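Local coordinates for protein probable 2-phosphosulfolactate phosphatase (Clostridium acetobutylicum, PDB 1VR0) that probably catalyses the magnesium-dependent hydrolysis of (2R)-O-phospho-3-sulfolactate to (2R)-3-sulfolactate and phosphate, at residues V35-M39 with I130-V135; I78-E82 with F91-N95; T48-C54 with Y100-K106. All blocks are in the same frame, centred on the assembly; numbering follows the deposited sequence.

Contact 1: residues V35-M39 with I130-V135; sequences VVIDM and ILIGSV. With MG (magnesium ion), chain D.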
loop_
_atom_site.group_PDB
_atom_site.type_symbol
_atom_site.label_atom_id
_atom_site.label_comp_id
_atom_site.label_asym_id
_atom_site.label_seq_id
_atom_site.Cartn_x
_atom_site.Cartn_y
_atom_site.Cartn_z
ATOM N N VAL A 35 -4.946 14.428 4.342
ATOM C CA VAL A 35 -4.993 14.193 5.758
ATOM C C VAL A 35 -3.734 13.419 6.137
ATOM O O VAL A 35 -3.545 12.300 5.697
ATOM C CB VAL A 35 -6.224 13.377 6.115
ATOM C CG1 VAL A 35 -6.241 13.049 7.603
ATOM C CG2 VAL A 35 -7.507 14.119 5.689
ATOM N N VAL A 36 -2.858 14.024 6.923
ATOM C CA VAL A 36 -1.617 13.369 7.283
ATOM C C VAL A 36 -1.784 12.616 8.609
ATOM O O VAL A 36 -2.301 13.159 9.601
ATOM C CB VAL A 36 -0.469 14.357 7.351
ATOM C CG1 VAL A 36 0.783 13.640 7.759
ATOM C CG2 VAL A 36 -0.269 15.046 6.000
ATOM N N ILE A 37 -1.339 11.362 8.620
ATOM C CA ILE A 37 -1.431 10.515 9.810
ATOM C C ILE A 37 -0.083 9.925 10.225
ATOM O O ILE A 37 0.586 9.260 9.448
ATOM C CB ILE A 37 -2.493 9.424 9.594
ATOM C CG1 ILE A 37 -3.866 10.100 9.481
ATOM C CG2 ILE A 37 -2.551 8.468 10.752
ATOM C CD1 ILE A 37 -4.914 9.211 8.895
ATOM N N ASP A 38 0.315 10.211 11.457
ATOM C CA ASP A 38 1.448 9.520 12.107
ATOM C C ASP A 38 1.032 9.312 13.577
ATOM O O ASP A 38 1.486 10.022 14.469
ATOM C CB ASP A 38 2.737 10.359 11.989
ATOM C CG ASP A 38 3.972 9.616 12.456
ATOM O OD1 ASP A 38 4.117 8.440 12.109
ATOM O OD2 ASP A 38 4.842 10.182 13.161
HETATM N N MSE A 39 0.144 8.359 13.836
HETATM C CA MSE A 39 -0.540 8.334 15.139
HETATM C C MSE A 39 0.369 7.970 16.308
HETATM O O MSE A 39 0.087 8.337 17.472
HETATM C CB MSE A 39 -1.765 7.420 15.119
HETATM C CG MSE A 39 -1.446 6.004 14.762
HETATM SE SE MSE A 39 -2.758 4.691 15.448
HETATM C CE MSE A 39 -2.757 5.207 17.339
ATOM N N ILE A 130 -4.047 20.836 3.865
ATOM C CA ILE A 130 -3.392 19.770 4.623
ATOM C C ILE A 130 -3.930 19.710 6.060
ATOM O O ILE A 130 -3.678 20.600 6.859
ATOM C CB ILE A 130 -1.866 19.931 4.716
ATOM C CG1 ILE A 130 -1.214 19.926 3.333
ATOM C CG2 ILE A 130 -1.280 18.803 5.604
ATOM C CD1 ILE A 130 -1.028 21.264 2.760
ATOM N N LEU A 131 -4.637 18.642 6.382
ATOM C CA LEU A 131 -5.169 18.418 7.723
ATOM C C LEU A 131 -4.305 17.483 8.524
ATOM O O LEU A 131 -3.662 16.604 7.983
ATOM C CB LEU A 131 -6.566 17.801 7.642
ATOM C CG LEU A 131 -7.591 18.571 6.810
ATOM C CD1 LEU A 131 -8.935 17.842 6.842
ATOM C CD2 LEU A 131 -7.758 20.024 7.301
ATOM N N ILE A 132 -4.303 17.646 9.833
ATOM C CA ILE A 132 -3.524 16.764 10.683
ATOM C C ILE A 132 -4.486 15.865 11.406
ATOM O O ILE A 132 -5.354 16.350 12.104
ATOM C CB ILE A 132 -2.701 17.536 11.718
ATOM C CG1 ILE A 132 -1.753 18.528 11.020
ATOM C CG2 ILE A 132 -1.953 16.567 12.581
ATOM C CD1 ILE A 132 -0.851 17.914 9.930
ATOM N N GLY A 133 -4.328 14.555 11.230
ATOM C CA GLY A 133 -5.263 13.602 11.788
ATOM C C GLY A 133 -4.634 12.547 12.659
ATOM O O GLY A 133 -3.452 12.227 12.545
ATOM N N SER A 134 -5.455 12.007 13.547
ATOM C CA SER A 134 -5.015 11.017 14.526
ATOM C C SER A 134 -6.269 10.348 15.013
ATOM O O SER A 134 -7.389 10.803 14.699
ATOM C CB SER A 134 -4.306 11.718 15.689
ATOM O OG SER A 134 -5.174 12.628 16.389
ATOM N N VAL A 135 -6.112 9.318 15.830
ATOM C CA VAL A 135 -7.289 8.720 16.487
ATOM C C VAL A 135 -8.001 9.743 17.358
ATOM O O VAL A 135 -9.233 9.774 17.431
ATOM C CB VAL A 135 -6.913 7.460 17.335
ATOM C CG1 VAL A 135 -8.149 6.795 17.934
ATOM C CG2 VAL A 135 -6.212 6.464 16.478
HETATM MG MG MG D . 3.856 6.371 11.571
HETATM O O HOH W 1 2.265 6.175 13.541
HETATM O O HOH W 2 4.590 4.261 12.642
#
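Val36 binds the neighbouring strand through both of its backbone polar atoms. Its N donates to Leu131 O at 2.9 Å in a nearly straight bond (172°), and its O accepts from Gly133 N at 3.0 Å. These bonds set Val36 opposite Ile132 and Val35 opposite Leu131, the in-step register of parallel strands running forward together, their short axes 34° apart. On one face of the sheet Val36 lays its CG2 methyl alongside Ile130 CG2 at 3.9 Å, both side chains pointing the same way. With CG1 anti to its backbone N (chi1 179°), CG2 falls on the N side of the residue, toward Ile130. Beta-branched valine and isoleucine suit such an extended, wholly buried pair.

The other face carries Val35, whose CG2 meets Leu131 CD1 at 4.2 Å. Glycine suits position 133 because any side chain there would project to this same face, tight against Val35 CG1, which lies 4.3 Å from Gly133 CA. Beyond the strands, the methyl CE of selenomethionine Met39 reaches Val135 CG2 at 3.8 Å.

Between these apolar contacts the CA-CB bond of Asp38 points away from the partner strand, and OD1 binds the magnesium ion, as do two waters, Gly158 and Asp167. Metal-binding aspartate thus sits just past the carboxyl end of a parallel strand, a common place for active sites in alpha/beta folds. Strand 152-156 bonds to the far edge of strand 33-37. Helix 138-148 packs over Val35 and Leu131, while helix 42-51 packs against Ile132.

Contact 2: residues I78-E82 with F91-N95; sequences ILGGE and FDFSN. With 3SL ((2R)-3-sulfolactic acid), chain E.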
loop_
_atom_site.group_PDB
_atom_site.type_symbol
_atom_site.label_atom_id
_atom_site.label_comp_id
_atom_site.label_asym_id
_atom_site.label_seq_id
_atom_site.Cartn_x
_atom_site.Cartn_y
_atom_site.Cartn_z
ATOM N N ILE A 78 9.792 26.530 21.530
ATOM C CA ILE A 78 10.293 25.335 22.189
ATOM C C ILE A 78 10.647 24.256 21.149
ATOM O O ILE A 78 10.093 24.239 20.044
ATOM C CB ILE A 78 9.272 24.776 23.206
ATOM C CG1 ILE A 78 7.909 24.512 22.556
ATOM C CG2 ILE A 78 9.085 25.747 24.374
ATOM C CD1 ILE A 78 6.889 23.901 23.515
ATOM N N LEU A 79 11.565 23.362 21.516
ATOM C CA LEU A 79 12.063 22.302 20.625
ATOM C C LEU A 79 11.572 20.923 21.055
ATOM O O LEU A 79 11.874 20.463 22.152
ATOM C CB LEU A 79 13.600 22.294 20.638
ATOM C CG LEU A 79 14.316 23.395 19.861
ATOM C CD1 LEU A 79 15.765 23.431 20.226
ATOM C CD2 LEU A 79 14.166 23.188 18.364
ATOM N N GLY A 80 10.854 20.250 20.175
ATOM C CA GLY A 80 10.425 18.863 20.420
ATOM C C GLY A 80 10.511 17.949 19.205
ATOM O O GLY A 80 10.885 18.376 18.125
ATOM N N GLY A 81 10.143 16.686 19.409
ATOM C CA GLY A 81 10.219 15.628 18.383
ATOM C C GLY A 81 11.103 14.473 18.804
ATOM O O GLY A 81 11.308 14.225 19.981
ATOM N N GLU A 82 11.640 13.758 17.824
ATOM C CA GLU A 82 12.504 12.592 18.119
ATOM C C GLU A 82 13.335 12.112 16.948
ATOM O O GLU A 82 13.021 12.380 15.780
ATOM C CB GLU A 82 11.662 11.406 18.601
ATOM C CG GLU A 82 10.480 11.066 17.698
ATOM C CD GLU A 82 10.842 10.359 16.357
ATOM O OE1 GLU A 82 11.899 9.714 16.227
ATOM O OE2 GLU A 82 10.040 10.421 15.409
ATOM N N PHE A 91 17.147 19.371 22.974
ATOM C CA PHE A 91 15.731 19.747 22.779
ATOM C C PHE A 91 15.042 19.886 24.124
ATOM O O PHE A 91 15.570 19.459 25.140
ATOM C CB PHE A 91 14.974 18.715 21.902
ATOM C CG PHE A 91 15.119 18.929 20.411
ATOM C CD1 PHE A 91 16.276 19.476 19.862
ATOM C CD2 PHE A 91 14.101 18.581 19.566
ATOM C CE1 PHE A 91 16.400 19.671 18.489
ATOM C CE2 PHE A 91 14.213 18.782 18.177
ATOM C CZ PHE A 91 15.369 19.331 17.649
ATOM N N ASP A 92 13.855 20.481 24.114
ATOM C CA ASP A 92 13.103 20.730 25.340
ATOM C C ASP A 92 12.227 19.535 25.683
ATOM O O ASP A 92 12.127 19.143 26.848
ATOM C CB ASP A 92 12.267 22.008 25.185
ATOM C CG ASP A 92 13.128 23.232 24.959
ATOM O OD1 ASP A 92 14.043 23.450 25.769
ATOM O OD2 ASP A 92 12.934 23.962 23.970
ATOM N N PHE A 93 11.603 18.957 24.662
ATOM C CA PHE A 93 10.720 17.839 24.849
ATOM C C PHE A 93 10.967 16.783 23.807
ATOM O O PHE A 93 11.699 16.974 22.829
ATOM C CB PHE A 93 9.265 18.314 24.824
ATOM C CG PHE A 93 8.980 19.327 25.865
ATOM C CD1 PHE A 93 8.989 18.954 27.226
ATOM C CD2 PHE A 93 8.797 20.656 25.529
ATOM C CE1 PHE A 93 8.793 19.906 28.259
ATOM C CE2 PHE A 93 8.606 21.615 26.535
ATOM C CZ PHE A 93 8.605 21.223 27.923
ATOM N N SER A 94 10.337 15.647 24.047
ATOM C CA SER A 94 10.498 14.470 23.232
ATOM C C SER A 94 9.271 14.409 22.359
ATOM O O SER A 94 8.776 15.464 21.977
ATOM C CB SER A 94 10.701 13.279 24.169
ATOM O OG SER A 94 10.221 12.102 23.622
ATOM N N ASN A 95 8.804 13.215 22.005
ATOM C CA ASN A 95 7.632 13.074 21.135
ATOM C C ASN A 95 6.462 12.333 21.816
ATOM O O ASN A 95 5.640 11.696 21.170
ATOM C CB ASN A 95 8.016 12.431 19.788
ATOM C CG ASN A 95 7.098 12.854 18.693
ATOM O OD1 ASN A 95 6.850 14.041 18.542
ATOM N ND2 ASN A 95 6.534 11.915 17.961
HETATM O O11 3SL E . 10.839 5.212 15.310
HETATM C C1 3SL E . 10.196 5.572 16.316
HETATM O O12 3SL E . 10.053 4.896 17.365
HETATM C C2 3SL E . 9.563 6.910 16.237
HETATM O O2 3SL E . 9.034 7.044 14.920
HETATM C C3 3SL E . 8.509 6.985 17.324
HETATM S S 3SL E . 7.562 8.341 17.175
HETATM O O3S 3SL E . 8.017 9.373 18.123
HETATM O O1S 3SL E . 7.332 8.785 15.758
HETATM O O2S 3SL E . 6.244 8.009 17.730
HETATM O O HOH W 3 13.386 15.680 21.126
#
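Leu79 leans its whole side chain on the ring of Phe91, the two crossing at about a right angle. CB stands over one face of the ring, 3.7 Å from Phe91 CG, in a CH-pi contact displaced toward the rim. CG, on the backbone N side of the residue (chi1 -76°), carries the branch and stays over the same face, as do both methyls. At the tip CD1 comes within 4.0 Å of Phe91 CD1, and CD2 within 4.1 Å of Phe91 CZ. A branched leucine suits the place, since its two methyls reach different parts of the same ring, and helix 63-73 packs on Leu79 through Ala66, Leu67 and Val70.

The backbone around this pair is held by polar bonds. Leu79 N donates to Asp92 OD2 at 2.9 Å, so exposed Asp92 bonds the strand with its carboxylate, using the anti side of OD2. Leu79 O takes two donors, Asp92 N and Phe93 N. Strand 77-81 is an outer strand of the three-stranded parallel sheet, and the loop 91-95 follows its outer edge without forming a regular strand. Gly80 CA makes a CA-H...O contact with Phe93 O at 3.3 Å. Gly81 has a phi of 121°, at which a CB would jam against the preceding carbonyl oxygen, and it donates its N to Ser94 O from above the carbonyl plane. A water donates to both Gly81 O and Phe93 O.

Where the strand gives way to the pocket, Asn95 ND2 donates to O3S of the bound sulfolactate at 2.9 Å, with Asn95 CB packed against Glu82 CG. Arg41 also bonds the ligand, and Glu82 OE1 is held by Thr115 and by the backbone N of Gly85.

Contact 3: residues T48-C54 with Y100-K106; sequences TALNNGC and YTEDVVK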
loop_
_atom_site.group_PDB
_atom_site.type_symbol
_atom_site.label_atom_id
_atom_site.label_comp_id
_atom_site.label_asym_id
_atom_site.label_seq_id
_atom_site.Cartn_x
_atom_site.Cartn_y
_atom_site.Cartn_z
ATOM N N THR A 48 -2.565 17.137 20.166
ATOM C CA THR A 48 -2.662 17.366 21.582
ATOM C C THR A 48 -2.137 18.777 21.951
ATOM O O THR A 48 -2.796 19.548 22.673
ATOM C CB THR A 48 -1.906 16.254 22.340
ATOM O OG1 THR A 48 -2.539 14.999 22.084
ATOM C CG2 THR A 48 -1.885 16.504 23.845
ATOM N N ALA A 49 -0.972 19.108 21.437
ATOM C CA ALA A 49 -0.343 20.348 21.757
ATOM C C ALA A 49 -1.223 21.536 21.399
ATOM O O ALA A 49 -1.425 22.439 22.230
ATOM C CB ALA A 49 0.970 20.432 21.033
ATOM N N LEU A 50 -1.752 21.520 20.173
ATOM C CA LEU A 50 -2.614 22.586 19.686
ATOM C C LEU A 50 -3.932 22.692 20.447
ATOM O O LEU A 50 -4.372 23.792 20.759
ATOM C CB LEU A 50 -2.846 22.426 18.181
ATOM C CG LEU A 50 -1.629 22.980 17.446
ATOM C CD1 LEU A 50 -1.419 22.340 16.155
ATOM C CD2 LEU A 50 -1.768 24.489 17.279
ATOM N N ASN A 51 -4.497 21.548 20.785
ATOM C CA ASN A 51 -5.645 21.469 21.658
ATOM C C ASN A 51 -5.382 22.043 23.050
ATOM O O ASN A 51 -6.298 22.511 23.687
ATOM C CB ASN A 51 -6.074 20.007 21.811
ATOM C CG ASN A 51 -7.409 19.867 22.495
ATOM O OD1 ASN A 51 -8.412 20.396 22.032
ATOM N ND2 ASN A 51 -7.424 19.163 23.613
ATOM N N ASN A 52 -4.144 21.966 23.527
ATOM C CA ASN A 52 -3.777 22.535 24.826
ATOM C C ASN A 52 -3.276 23.982 24.765
ATOM O O ASN A 52 -2.638 24.448 25.699
ATOM C CB ASN A 52 -2.706 21.672 25.486
ATOM C CG ASN A 52 -3.213 20.315 25.894
ATOM O OD1 ASN A 52 -4.417 20.088 25.967
ATOM N ND2 ASN A 52 -2.288 19.402 26.182
ATOM N N GLY A 53 -3.540 24.681 23.661
ATOM C CA GLY A 53 -3.363 26.119 23.602
ATOM C C GLY A 53 -2.050 26.550 23.003
ATOM O O GLY A 53 -1.674 27.725 23.050
ATOM N N CYS A 54 -1.317 25.610 22.450
ATOM C CA CYS A 54 -0.112 25.926 21.700
ATOM C C CYS A 54 -0.442 26.874 20.564
ATOM O O CYS A 54 -1.476 26.724 19.916
ATOM C CB CYS A 54 0.428 24.632 21.143
ATOM S SG CYS A 54 1.858 24.764 20.126
ATOM N N TYR A 100 3.274 17.629 26.495
ATOM C CA TYR A 100 2.779 18.881 25.929
ATOM C C TYR A 100 1.496 19.318 26.596
ATOM O O TYR A 100 0.465 19.529 25.937
ATOM C CB TYR A 100 2.603 18.761 24.409
ATOM C CG TYR A 100 3.900 18.440 23.729
ATOM C CD1 TYR A 100 4.748 19.461 23.322
ATOM C CD2 TYR A 100 4.311 17.108 23.529
ATOM C CE1 TYR A 100 5.970 19.184 22.702
ATOM C CE2 TYR A 100 5.530 16.823 22.925
ATOM C CZ TYR A 100 6.356 17.876 22.510
ATOM O OH TYR A 100 7.587 17.660 21.933
ATOM N N THR A 101 1.585 19.470 27.911
ATOM C CA THR A 101 0.490 19.988 28.725
ATOM C C THR A 101 0.268 21.465 28.461
ATOM O O THR A 101 1.169 22.158 27.986
ATOM C CB THR A 101 0.778 19.838 30.253
ATOM O OG1 THR A 101 1.863 20.700 30.654
ATOM C CG2 THR A 101 1.093 18.436 30.607
ATOM N N GLU A 102 -0.920 21.953 28.815
ATOM C CA GLU A 102 -1.283 23.365 28.635
ATOM C C GLU A 102 -0.303 24.323 29.330
ATOM O O GLU A 102 0.049 25.383 28.808
ATOM C CB GLU A 102 -2.724 23.613 29.120
ATOM C CG GLU A 102 -3.279 24.989 28.693
ATOM C CD GLU A 102 -4.470 25.417 29.507
ATOM O OE1 GLU A 102 -5.241 24.505 29.841
ATOM O OE2 GLU A 102 -4.637 26.637 29.801
ATOM N N ASP A 103 0.151 23.923 30.505
ATOM C CA ASP A 103 1.108 24.695 31.271
ATOM C C ASP A 103 2.417 24.902 30.511
ATOM O O ASP A 103 3.029 25.956 30.548
ATOM C CB ASP A 103 1.388 23.913 32.554
ATOM C CG ASP A 103 1.655 24.793 33.716
ATOM O OD1 ASP A 103 1.825 26.033 33.512
ATOM O OD2 ASP A 103 1.699 24.225 34.849
ATOM N N VAL A 104 2.817 23.867 29.802
ATOM C CA VAL A 104 4.076 23.831 29.077
ATOM C C VAL A 104 3.982 24.511 27.689
ATOM O O VAL A 104 4.923 25.172 27.246
ATOM C CB VAL A 104 4.511 22.343 28.949
ATOM C CG1 VAL A 104 5.533 22.124 27.841
ATOM C CG2 VAL A 104 5.014 21.835 30.293
ATOM N N VAL A 105 2.847 24.345 27.013
ATOM C CA VAL A 105 2.728 24.792 25.640
ATOM C C VAL A 105 1.886 26.022 25.377
ATOM O O VAL A 105 1.916 26.529 24.268
ATOM C CB VAL A 105 2.162 23.685 24.703
ATOM C CG1 VAL A 105 3.041 22.503 24.734
ATOM C CG2 VAL A 105 0.722 23.313 25.050
ATOM N N LYS A 106 1.115 26.499 26.347
ATOM C CA LYS A 106 0.139 27.524 26.005
ATOM C C LYS A 106 0.839 28.774 25.457
ATOM O O LYS A 106 1.700 29.358 26.093
ATOM C CB LYS A 106 -0.792 27.868 27.163
ATOM C CG LYS A 106 -2.124 28.513 26.717
ATOM C CD LYS A 106 -2.664 29.416 27.798
ATOM C CE LYS A 106 -4.128 29.806 27.578
ATOM N NZ LYS A 106 -4.651 30.654 28.722
#
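Asn52 sends its amide across to the start of the partner segment, where ND2 donates to Tyr100 O at 2.8 Å (163°). Tyr100 O lies almost in the amide plane of Asn52, a geometry consistent with the bond orienting the amide. Asn52 and Gly53 belong to a Schellman motif that ends helix 42-51: Cys54 N bonds back to Ala49 O, and Gly53 N to Leu50 O. Glycine suits the C-prime position because the chain must take a positive phi there (97°), and its lack of a side chain also lets Lys106 pack closely.

Around this bond the contacts are apolar or of the CA-H...O kind. Asn52 O faces Glu102, whose CA approaches to 3.4 Å, and it also meets Val105 CG2 at 3.6 Å. That methyl, set between the backbone N and carbonyl carbon of Val105, turns toward Ala49 O as well as Asn52, while Val105 CB meets Cys54 CB at 4.1 Å. Small Ala49 leaves room for Tyr100 CB.

Farther out, Thr101 is the N-cap of helix 102-105, its OG1 accepting weakly from Val104 N, and this opens the short helix immediately after the Tyr100 carbonyl that Asn52 uses. Strand 109-113 floors the contact, with Leu110 touching Ala49, Cys54 and Tyr100. Where the two segments lead into the neighbouring parallel strands 56-59 and 109-113, the oxygen of Gly53 faces Lys106 CA at 3.5 Å, and Cys54 CA points its hydrogen at Val105 O at 3.3 Å, with an angle of 154° at the hydrogen.

How the contacts relate
Contact 1 lies near the centre of the chain and is wholly buried; contacts 2 and 3 stand about 16 Å from that centre, contact 2 still largely buried and contact 3 partly so. Contact 1 pairs two strands of the mixed sheet by regular backbone bonds; contact 2 attaches a loop to the edge of the smaller parallel sheet, and contact 3 joins the C-terminal end of helix 42-51 to the short helix 102-105, beside strand 109-113. Contacts 2 and 3 touch, through a probable hydrogen bond between Tyr100 OH and Ser94 O and packing of Phe93 on Val104. Contact 1 gives Asp38 to both metal site and sulfolactate pocket; contact 2 gives the pocket Glu82 and Asn95.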